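Local coordinates for protein condensin complex subunit 3 (Schizosaccharomyces pombe, PDB 5OQR) that serves as a regulatory subunit of condensin, a complex required for converting interphase chromatin into mitotic-like condensed chromosomes, at residues S464-Q467 / C468-N472. Residues are numbered along the deposited sequence; the frame is centred on the assembly and turned at random.
Sequences SYVQ and CLFEN
Val466 and Phe470, one helical turn apart, point the same way, and CG1 of Val466 rests beside the ring at CE2 of Phe470, 3.6 Å away. With chi1 at -176°, CG1 sits anti to N and beside the carbonyl carbon, on the side of Phe470. The backbone is paired in i to i+4 fashion: N of Cys468 gives its hydrogen to O of Ser464 at 3.2 Å, and N of Leu469 to O of Tyr465 at 3.0 Å. The N-H of Leu469 is split, however, since it also reaches O of Val466 weakly; that oxygen takes in addition a nearly straight bond (168°) from N of Phe470 at 3.3 Å. The bond from N of Glu471 to O of Gln467 is also weak. Helix 457-471 belongs to the alpha-solenoid of HEAT-repeat type that builds the subunit, and its faces are divided among its neighbours. Val466 and Phe470 pack on helix 480-495, where apolar bulk suits a buried seam; Leu469 packs its branched side chain against Phe419, Cys420 and Leu423 of helix 416-434, and the small Cys468 fits close to helix 399-412. Two buried polar side chains are satisfied: the short hydroxyl of Ser464 can bond both O of Leu460 and NZ of Lys505, while Tyr465 is long enough to carry OH past Ile402 and Ile427 to O of Leu392. Gln467 and Glu471, both partly exposed, extend alongside each other, Gln467 against helix 500-514 and Glu471 against the backbone of the other protein's chain; their amide and carboxylate planes are 66° apart, with NE2 of Gln467 3.9 Å from OE2 of Glu471, too long for a hydrogen bond.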
loop_
_atom_site.group_PDB
_atom_site.type_symbol
_atom_site.label_atom_id
_atom_site.label_comp_id
_atom_site.label_asym_id
_atom_site.label_seq_id
_atom_site.Cartn_x
_atom_site.Cartn_y
_atom_site.Cartn_z
ATOM N N SER A 464 2.899 -29.771 -19.701
ATOM C CA SER A 464 2.026 -29.026 -18.802
ATOM C C SER A 464 1.273 -29.956 -17.864
ATOM O O SER A 464 1.002 -29.591 -16.716
ATOM C CB SER A 464 1.047 -28.177 -19.609
ATOM O OG SER A 464 1.740 -27.224 -20.392
ATOM N N TYR A 465 0.919 -31.156 -18.329
ATOM C CA TYR A 465 0.302 -32.138 -17.445
ATOM C C TYR A 465 1.322 -32.701 -16.467
ATOM O O TYR A 465 0.999 -32.959 -15.304
ATOM C CB TYR A 465 -0.323 -33.274 -18.257
ATOM C CG TYR A 465 -1.603 -32.929 -18.986
ATOM C CD1 TYR A 465 -1.931 -31.617 -19.294
ATOM C CD2 TYR A 465 -2.490 -33.927 -19.362
ATOM C CE1 TYR A 465 -3.103 -31.313 -19.962
ATOM C CE2 TYR A 465 -3.659 -33.633 -20.026
ATOM C CZ TYR A 465 -3.960 -32.327 -20.325
ATOM O OH TYR A 465 -5.129 -32.038 -20.986
ATOM N N VAL A 466 2.554 -32.913 -16.930
ATOM C CA VAL A 466 3.622 -33.366 -16.044
ATOM C C VAL A 466 3.897 -32.314 -14.983
ATOM O O VAL A 466 4.072 -32.630 -13.800
ATOM C CB VAL A 466 4.892 -33.683 -16.855
ATOM C CG1 VAL A 466 5.970 -34.253 -15.951
ATOM C CG2 VAL A 466 4.585 -34.653 -17.981
ATOM N N GLN A 467 3.941 -31.049 -15.392
ATOM C CA GLN A 467 4.202 -29.965 -14.455
ATOM C C GLN A 467 3.157 -29.936 -13.347
ATOM O O GLN A 467 3.494 -29.836 -12.162
ATOM C CB GLN A 467 4.234 -28.638 -15.209
ATOM C CG GLN A 467 4.727 -27.464 -14.399
ATOM C CD GLN A 467 4.747 -26.184 -15.205
ATOM O OE1 GLN A 467 4.531 -26.200 -16.417
ATOM N NE2 GLN A 467 5.005 -25.067 -14.540
ATOM N N CYS A 468 1.878 -30.030 -13.713
ATOM C CA CYS A 468 0.820 -29.997 -12.710
ATOM C C CYS A 468 0.819 -31.253 -11.850
ATOM O O CYS A 468 0.351 -31.219 -10.708
ATOM C CB CYS A 468 -0.538 -29.824 -13.385
ATOM S SG CYS A 468 -0.808 -28.208 -14.118
ATOM N N LEU A 469 1.323 -32.366 -12.378
ATOM C CA LEU A 469 1.378 -33.598 -11.600
ATOM C C LEU A 469 2.273 -33.424 -10.381
ATOM O O LEU A 469 1.850 -33.647 -9.242
ATOM C CB LEU A 469 1.872 -34.747 -12.482
ATOM C CG LEU A 469 2.312 -36.030 -11.767
ATOM C CD1 LEU A 469 1.207 -36.590 -10.898
ATOM C CD2 LEU A 469 2.768 -37.068 -12.774
ATOM N N PHE A 470 3.521 -33.017 -10.603
ATOM C CA PHE A 470 4.472 -32.850 -9.515
ATOM C C PHE A 470 4.217 -31.598 -8.690
ATOM O O PHE A 470 4.842 -31.432 -7.638
ATOM C CB PHE A 470 5.893 -32.837 -10.076
ATOM C CG PHE A 470 6.297 -34.140 -10.700
ATOM C CD1 PHE A 470 6.509 -35.256 -9.912
ATOM C CD2 PHE A 470 6.446 -34.257 -12.069
ATOM C CE1 PHE A 470 6.871 -36.458 -10.476
ATOM C CE2 PHE A 470 6.810 -35.459 -12.637
ATOM C CZ PHE A 470 7.023 -36.560 -11.838
ATOM N N GLU A 471 3.315 -30.722 -9.132
ATOM C CA GLU A 471 2.874 -29.611 -8.302
ATOM C C GLU A 471 1.890 -30.041 -7.227
ATOM O O GLU A 471 1.711 -29.313 -6.246
ATOM C CB GLU A 471 2.220 -28.531 -9.167
ATOM C CG GLU A 471 3.116 -27.353 -9.484
ATOM C CD GLU A 471 2.502 -26.411 -10.502
ATOM O OE1 GLU A 471 1.280 -26.514 -10.744
ATOM O OE2 GLU A 471 3.238 -25.574 -11.064
ATOM N N ASN A 472 1.255 -31.203 -7.382
ATOM C CA ASN A 472 0.160 -31.623 -6.516
ATOM C C ASN A 472 0.504 -32.832 -5.655
ATOM O O ASN A 472 -0.400 -33.432 -5.065
ATOM C CB ASN A 472 -1.082 -31.920 -7.356
ATOM C CG ASN A 472 -1.838 -30.669 -7.736
ATOM O OD1 ASN A 472 -1.648 -30.119 -8.818
ATOM N ND2 ASN A 472 -2.699 -30.205 -6.840
#